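Local coordinates for protein nitrite oxidoreductase subunit A (Kuenenia stuttgartiensis, PDB 7B04) that is a molybdopterin oxidoreductase-family subunit similar to NarG that carries a molybdenum atom, two MD1 molecules and an iron/sulfur cluster, at residues Asp459-Lys467 against Val478-Lys486; Asn938-Arg948 against Glu1109-Trp1119. All coordinates share one frame; numbering follows the deposited sequence.

Contact 1 of 2, residues Asp459-Lys467 against Val478-Lys486; sequences DPVLEGSFK and VMTLLEMYK
Ser465 and Phe466 pair with Met479 and Val478 in an antiparallel beta hairpin, strands 465-469 and 475-480, whose second strand runs straight into helix 481-488. Phe466 and Val478 are the hydrogen-bonded pair: Phe466 N reaches Val478 O at 2.7 Å, and Val478 N answers to Phe466 O. Ser465 and Met479 form the neighbouring non-hydrogen-bonded pair, and Thr480 N donates to Gly464 O at 3.1 Å. Before Gly464 the chain, not yet in the sheet, passes over the start of the helix. There Thr480, the N-cap, works in two directions. With chi1 at 70°, its OG1 sits between the backbone N and the carbonyl carbon; it donates to Leu462 O (2.7 Å) and accepts from Glu483 N (2.8 Å). Its CG2 meanwhile lies near the plane of the Phe466 ring, at the edge, while Trp434 stacks on that ring. Leu482 CD1 packs on Leu462 CB at 3.9 Å. Strand 386-388 flanks strand 475-480 to complete the small sheet. Further along the helix, Lys486 is placed between the carboxylates of Glu463 and Glu483, but the position of its NZ is doubtful. One hydroxyl thus caps the helix and ties the incoming loop to it.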
# COMPACT_ATOMS: atom_id res chain seq x y z
N ASP B 459 -9.33 7.94 -52.20
CA ASP B 459 -8.45 8.82 -51.43
C ASP B 459 -9.35 9.87 -50.80
O ASP B 459 -9.62 10.92 -51.39
CB ASP B 459 -7.36 9.47 -52.29
CG ASP B 459 -6.42 10.34 -51.48
OD1 ASP B 459 -5.79 9.81 -50.54
OD2 ASP B 459 -6.32 11.55 -51.77
N PRO B 460 -9.87 9.58 -49.60
CA PRO B 460 -10.85 10.48 -48.97
C PRO B 460 -10.30 11.88 -48.78
O PRO B 460 -9.10 12.13 -48.84
CB PRO B 460 -11.12 9.80 -47.62
CG PRO B 460 -10.72 8.38 -47.81
CD PRO B 460 -9.57 8.41 -48.77
N VAL B 461 -11.23 12.83 -48.58
CA VAL B 461 -10.87 14.21 -48.27
C VAL B 461 -11.28 14.49 -46.83
O VAL B 461 -12.40 14.17 -46.41
CB VAL B 461 -11.53 15.21 -49.24
CG1 VAL B 461 -11.07 14.96 -50.66
CG2 VAL B 461 -13.06 15.16 -49.15
N LEU B 462 -10.34 15.04 -46.06
CA LEU B 462 -10.59 15.38 -44.67
C LEU B 462 -11.48 16.62 -44.55
O LEU B 462 -12.30 16.70 -43.63
CB LEU B 462 -9.28 15.54 -43.90
CG LEU B 462 -8.63 14.16 -43.71
CD1 LEU B 462 -7.40 14.24 -42.83
CD2 LEU B 462 -9.64 13.15 -43.16
N GLU B 463 -11.29 17.61 -45.41
CA GLU B 463 -12.06 18.84 -45.35
C GLU B 463 -13.04 18.93 -46.51
O GLU B 463 -12.89 18.26 -47.53
CB GLU B 463 -11.14 20.07 -45.38
CG GLU B 463 -10.11 20.10 -44.29
CD GLU B 463 -9.17 21.28 -44.42
OE1 GLU B 463 -8.64 21.50 -45.52
OE2 GLU B 463 -8.98 21.99 -43.41
N GLY B 464 -14.04 19.78 -46.34
CA GLY B 464 -15.03 20.00 -47.37
C GLY B 464 -16.47 20.02 -46.89
O GLY B 464 -16.85 19.30 -45.96
N SER B 465 -17.26 20.87 -47.52
CA SER B 465 -18.70 20.94 -47.31
C SER B 465 -19.32 20.82 -48.69
O SER B 465 -19.00 21.61 -49.59
CB SER B 465 -19.12 22.25 -46.64
OG SER B 465 -18.57 22.35 -45.33
N PHE B 466 -20.20 19.85 -48.87
CA PHE B 466 -20.66 19.51 -50.20
C PHE B 466 -22.17 19.61 -50.26
O PHE B 466 -22.87 19.44 -49.25
CB PHE B 466 -20.20 18.10 -50.58
CG PHE B 466 -18.72 17.90 -50.45
CD1 PHE B 466 -17.87 18.26 -51.48
CD2 PHE B 466 -18.18 17.39 -49.28
CE1 PHE B 466 -16.50 18.09 -51.36
CE2 PHE B 466 -16.81 17.23 -49.15
CZ PHE B 466 -15.97 17.57 -50.19
N LYS B 467 -22.68 19.87 -51.46
CA LYS B 467 -24.11 19.89 -51.68
C LYS B 467 -24.47 18.60 -52.40
O LYS B 467 -23.86 18.27 -53.43
CB LYS B 467 -24.53 21.11 -52.50
N VAL B 478 -24.00 17.87 -46.96
CA VAL B 478 -23.15 16.94 -46.23
C VAL B 478 -21.74 17.52 -46.15
O VAL B 478 -21.24 18.10 -47.12
CB VAL B 478 -23.15 15.54 -46.87
CG1 VAL B 478 -24.58 15.07 -47.13
CG2 VAL B 478 -22.36 15.52 -48.17
N MET B 479 -21.12 17.39 -44.98
CA MET B 479 -19.77 17.90 -44.77
C MET B 479 -18.97 16.91 -43.93
O MET B 479 -19.54 16.04 -43.26
CB MET B 479 -19.77 19.28 -44.12
CG MET B 479 -20.59 19.35 -42.86
SD MET B 479 -20.69 21.02 -42.20
CE MET B 479 -22.12 20.83 -41.16
N THR B 480 -17.66 17.09 -43.93
CA THR B 480 -16.78 16.16 -43.22
C THR B 480 -16.91 16.34 -41.71
O THR B 480 -17.15 17.44 -41.21
CB THR B 480 -15.32 16.36 -43.65
OG1 THR B 480 -14.84 17.61 -43.16
CG2 THR B 480 -15.19 16.34 -45.16
N LEU B 481 -16.74 15.23 -40.99
CA LEU B 481 -16.70 15.30 -39.53
C LEU B 481 -15.64 16.27 -39.06
O LEU B 481 -15.83 16.99 -38.07
CB LEU B 481 -16.45 13.91 -38.94
CG LEU B 481 -16.35 13.88 -37.41
CD1 LEU B 481 -17.65 14.36 -36.76
CD2 LEU B 481 -15.97 12.50 -36.91
N LEU B 482 -14.50 16.32 -39.77
CA LEU B 482 -13.46 17.28 -39.42
C LEU B 482 -13.95 18.71 -39.61
O LEU B 482 -13.68 19.58 -38.77
CB LEU B 482 -12.21 17.01 -40.26
CG LEU B 482 -10.87 17.44 -39.67
CD1 LEU B 482 -9.77 16.52 -40.18
CD2 LEU B 482 -10.56 18.88 -40.03
N GLU B 483 -14.66 18.98 -40.70
CA GLU B 483 -15.30 20.28 -40.86
C GLU B 483 -16.28 20.55 -39.72
O GLU B 483 -16.29 21.64 -39.15
CB GLU B 483 -16.00 20.39 -42.21
CG GLU B 483 -15.06 20.72 -43.37
CD GLU B 483 -14.50 22.13 -43.30
OE1 GLU B 483 -15.20 23.03 -42.79
OE2 GLU B 483 -13.36 22.34 -43.75
N MET B 484 -17.11 19.55 -39.44
CA MET B 484 -18.07 19.67 -38.33
C MET B 484 -17.26 19.84 -37.05
O MET B 484 -17.62 20.66 -36.22
CB MET B 484 -18.98 18.45 -38.24
CG MET B 484 -19.94 18.31 -39.40
SD MET B 484 -21.42 17.36 -39.04
CE MET B 484 -22.66 18.64 -39.00
N TYR B 485 -16.14 19.12 -36.91
CA TYR B 485 -15.35 19.33 -35.68
C TYR B 485 -14.79 20.76 -35.64
O TYR B 485 -14.74 21.35 -34.56
CB TYR B 485 -14.34 18.21 -35.44
CG TYR B 485 -14.80 17.22 -34.40
CD1 TYR B 485 -14.66 17.46 -33.05
CD2 TYR B 485 -15.41 16.04 -34.77
CE1 TYR B 485 -15.09 16.56 -32.10
CE2 TYR B 485 -15.85 15.13 -33.84
CZ TYR B 485 -15.69 15.39 -32.49
OH TYR B 485 -16.14 14.47 -31.60
N LYS B 486 -14.39 21.29 -36.79
CA LYS B 486 -13.82 22.66 -36.92
C LYS B 486 -14.86 23.66 -36.41
O LYS B 486 -14.46 24.63 -35.81
CB LYS B 486 -13.59 22.93 -38.40
CG LYS B 486 -12.14 22.98 -38.86
CD LYS B 486 -12.05 23.01 -40.36
CE LYS B 486 -10.70 22.59 -40.89
NZ LYS B 486 -10.84 21.62 -41.99

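Contact 2 of 2, residues Asn938-Arg948 against Glu1109-Trp1119; sequences NFGDPYRMDKR and ENGGMGGKGVW
Arg948 reaches across to the loop 1109-1119, which curls round its guanidinium group. The chain is extended as far as CD and then bends at chi3 (-67°), turning the flat end toward the backbone of that loop. NH1 donates to Asn1110 O at 2.9 Å, almost straight and in the guanidinium plane, and also makes a salt bridge to Glu1109 OE2 at 3.0 Å. The Glu1109 carboxylate is turned 59° from the guanidinium plane, and its other oxygen, OE1, is bridged to Arg1052. Gly1115 N lies over one guanidinium face.

Asp946 holds the arginine from its own side: OD1 uses its syn lone pair to take NE at 3.3 Å, in plane, while OD2 receives a weak bond from NH2. OD2 also pairs with Arg1004 of strand 1001-1007, and a water links it to Gly1111 O. NE and NH1 thus each have an in-plane acceptor, which should limit rotation of the group.

Met1113 starts out pointing away from the other loop, but bends at chi2 and chi3 bring its sulfur back. SD comes to 3.4 Å from Asp946 CA, and CE packs on Met945 CB at 4.0 Å. At the far end Phe939 CE1 lies over one face of the Trp1119 indole, 3.4 Å from CE2, offset toward the rim; the ring planes are 59° apart. Asn938 O approaches the indole at its edge.

Asn938 OD1 also bonds Gly145 of subunit B, and Tyr943 meets Tyr188 of subunit C. The arrangement is an arginine-centred salt-bridge network joining two irregular loops beside the six-stranded mixed sheet, with the first loop continuing into the subunit interface.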
# COMPACT_ATOMS: atom_id res chain seq x y z
N ASN B 938 -1.79 9.27 9.31
CA ASN B 938 -0.89 10.08 10.13
C ASN B 938 -0.98 9.74 11.60
O ASN B 938 -0.25 10.31 12.42
CB ASN B 938 -1.18 11.58 9.97
CG ASN B 938 -0.32 12.25 8.93
OD1 ASN B 938 0.69 11.71 8.49
ND2 ASN B 938 -0.71 13.46 8.54
N PHE B 939 -1.92 8.89 11.98
CA PHE B 939 -2.20 8.68 13.39
C PHE B 939 -1.87 7.29 13.91
O PHE B 939 -2.04 7.05 15.11
CB PHE B 939 -3.66 9.04 13.63
CG PHE B 939 -4.04 10.35 13.01
CD1 PHE B 939 -3.72 11.54 13.64
CD2 PHE B 939 -4.64 10.40 11.76
CE1 PHE B 939 -4.03 12.75 13.06
CE2 PHE B 939 -4.95 11.61 11.17
CZ PHE B 939 -4.64 12.79 11.83
N GLY B 940 -1.31 6.41 13.08
CA GLY B 940 -1.08 5.03 13.46
C GLY B 940 -0.29 4.84 14.75
O GLY B 940 0.73 5.50 14.97
N ASP B 941 -0.78 3.95 15.62
CA ASP B 941 -0.12 3.64 16.88
C ASP B 941 -0.53 2.25 17.33
O ASP B 941 -1.71 2.00 17.58
CB ASP B 941 -0.48 4.70 17.93
CG ASP B 941 0.12 4.39 19.31
OD1 ASP B 941 0.81 5.26 19.86
OD2 ASP B 941 -0.14 3.31 19.85
N PRO B 942 0.42 1.31 17.45
CA PRO B 942 0.06 -0.04 17.91
C PRO B 942 -0.39 -0.08 19.36
O PRO B 942 -1.13 -1.00 19.73
CB PRO B 942 1.35 -0.83 17.70
CG PRO B 942 2.44 0.19 17.78
CD PRO B 942 1.86 1.45 17.18
N TYR B 943 0.03 0.88 20.18
CA TYR B 943 -0.34 0.93 21.59
C TYR B 943 -1.63 1.71 21.85
O TYR B 943 -2.17 1.62 22.96
CB TYR B 943 0.80 1.54 22.41
CG TYR B 943 2.13 0.86 22.20
CD1 TYR B 943 2.38 -0.41 22.71
CD2 TYR B 943 3.15 1.49 21.49
CE1 TYR B 943 3.60 -1.03 22.52
CE2 TYR B 943 4.37 0.87 21.29
CZ TYR B 943 4.59 -0.38 21.81
OH TYR B 943 5.81 -1.00 21.62
N ARG B 944 -2.12 2.44 20.86
CA ARG B 944 -3.37 3.21 20.95
C ARG B 944 -3.39 4.11 22.19
O ARG B 944 -4.22 3.98 23.08
CB ARG B 944 -4.58 2.27 20.94
CG ARG B 944 -4.77 1.52 19.64
CD ARG B 944 -6.06 0.73 19.65
NE ARG B 944 -7.23 1.61 19.67
CZ ARG B 944 -8.02 1.78 20.73
NH1 ARG B 944 -9.08 2.57 20.65
NH2 ARG B 944 -7.76 1.13 21.85
N MET B 945 -2.43 5.04 22.22
CA MET B 945 -2.36 5.97 23.35
C MET B 945 -3.58 6.88 23.41
O MET B 945 -4.02 7.25 24.51
CB MET B 945 -1.08 6.80 23.26
CG MET B 945 0.19 5.96 23.33
SD MET B 945 1.68 6.95 23.16
CE MET B 945 2.92 5.67 23.05
N ASP B 946 -4.14 7.25 22.26
CA ASP B 946 -5.40 8.00 22.21
C ASP B 946 -6.51 6.97 22.05
O ASP B 946 -6.69 6.40 20.97
CB ASP B 946 -5.37 9.00 21.05
CG ASP B 946 -6.56 9.95 21.07
OD1 ASP B 946 -7.41 9.84 21.98
OD2 ASP B 946 -6.64 10.81 20.17
N LYS B 947 -7.26 6.74 23.13
CA LYS B 947 -8.26 5.68 23.11
C LYS B 947 -9.39 5.95 22.12
O LYS B 947 -10.08 5.01 21.70
CB LYS B 947 -8.80 5.42 24.52
CG LYS B 947 -9.79 6.43 25.07
CD LYS B 947 -10.29 5.94 26.42
CE LYS B 947 -11.41 6.81 26.98
NZ LYS B 947 -11.93 6.25 28.26
N ARG B 948 -9.61 7.22 21.74
CA ARG B 948 -10.65 7.52 20.77
C ARG B 948 -10.37 6.88 19.42
O ARG B 948 -11.29 6.66 18.62
CB ARG B 948 -10.78 9.04 20.58
CG ARG B 948 -11.30 9.81 21.78
CD ARG B 948 -11.30 11.29 21.47
NE ARG B 948 -9.94 11.81 21.33
CZ ARG B 948 -9.64 12.98 20.76
NH1 ARG B 948 -10.60 13.75 20.27
NH2 ARG B 948 -8.38 13.37 20.67
N GLU B 1109 -14.51 17.42 16.74
CA GLU B 1109 -13.87 17.30 18.04
C GLU B 1109 -12.42 17.72 17.91
O GLU B 1109 -11.84 17.69 16.82
CB GLU B 1109 -13.98 15.86 18.58
CG GLU B 1109 -13.49 15.66 20.00
CD GLU B 1109 -13.70 14.23 20.49
OE1 GLU B 1109 -14.25 13.42 19.72
OE2 GLU B 1109 -13.30 13.93 21.63
N ASN B 1110 -11.83 18.13 19.03
CA ASN B 1110 -10.45 18.59 19.03
C ASN B 1110 -9.50 17.42 18.81
O ASN B 1110 -9.72 16.31 19.30
CB ASN B 1110 -10.12 19.29 20.35
CG ASN B 1110 -10.83 20.62 20.50
OD1 ASN B 1110 -10.91 21.40 19.55
ND2 ASN B 1110 -11.35 20.88 21.69
N GLY B 1111 -8.42 17.67 18.06
CA GLY B 1111 -7.46 16.62 17.78
C GLY B 1111 -6.57 16.27 18.96
O GLY B 1111 -5.94 15.20 18.94
N GLY B 1112 -6.50 17.13 19.97
CA GLY B 1112 -5.67 16.84 21.13
C GLY B 1112 -6.15 15.61 21.87
O GLY B 1112 -7.32 15.24 21.83
N MET B 1113 -5.19 14.94 22.52
CA MET B 1113 -5.51 13.72 23.27
C MET B 1113 -6.48 14.05 24.39
O MET B 1113 -6.25 14.98 25.18
CB MET B 1113 -4.23 13.09 23.81
CG MET B 1113 -4.45 12.11 24.94
SD MET B 1113 -4.24 10.42 24.36
CE MET B 1113 -2.48 10.42 24.01
N GLY B 1114 -7.59 13.30 24.44
CA GLY B 1114 -8.65 13.52 25.39
C GLY B 1114 -9.61 14.63 25.01
O GLY B 1114 -10.49 14.99 25.81
N GLY B 1115 -9.48 15.18 23.80
CA GLY B 1115 -10.27 16.31 23.37
C GLY B 1115 -9.77 17.65 23.87
O GLY B 1115 -10.40 18.68 23.58
N LYS B 1116 -8.66 17.68 24.60
CA LYS B 1116 -8.13 18.92 25.15
C LYS B 1116 -6.95 19.36 24.30
O LYS B 1116 -5.99 18.60 24.11
CB LYS B 1116 -7.73 18.73 26.62
N GLY B 1117 -7.05 20.57 23.76
CA GLY B 1117 -5.98 21.18 23.01
C GLY B 1117 -5.88 20.63 21.60
O GLY B 1117 -6.79 19.98 21.08
N VAL B 1118 -4.72 20.84 21.01
CA VAL B 1118 -4.51 20.53 19.61
C VAL B 1118 -3.71 19.24 19.47
O VAL B 1118 -3.02 18.79 20.39
CB VAL B 1118 -3.83 21.69 18.86
CG1 VAL B 1118 -2.33 21.63 19.01
CG2 VAL B 1118 -4.20 21.65 17.43
N TRP B 1119 -3.83 18.61 18.31
CA TRP B 1119 -3.06 17.41 18.02
C TRP B 1119 -1.57 17.68 18.19
O TRP B 1119 -1.05 18.70 17.73
CB TRP B 1119 -3.38 16.94 16.60
CG TRP B 1119 -2.71 15.68 16.15
CD1 TRP B 1119 -2.74 14.46 16.76
CD2 TRP B 1119 -1.95 15.52 14.95
NE1 TRP B 1119 -2.01 13.55 16.01
CE2 TRP B 1119 -1.52 14.18 14.90
CE3 TRP B 1119 -1.57 16.39 13.92
CZ2 TRP B 1119 -0.74 13.69 13.85
CZ3 TRP B 1119 -0.80 15.91 12.89
CH2 TRP B 1119 -0.39 14.57 12.86
O HOH W 1 -4.68 12.45 19.95

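How the contacts relate
The two contacts lie on opposite sides of the chain's centre, the centre of contact 1 about 38 Å from it and that of contact 2 about 35 Å. Their centres are about 65 Å from each other and their nearest atoms about 43 Å apart, so neither touches the other. They also follow in series along the chain, contact 1 closing before contact 2 opens. Contact 1 is local, its segments separated by ten residues, and no other chain of the assembly touches them; contact 2 bridges 160 intervening residues and meets subunits B and C. None of the residues lining the iron/sulfur cluster pocket, which fall between Cys67 and Pro315, belongs to either contact.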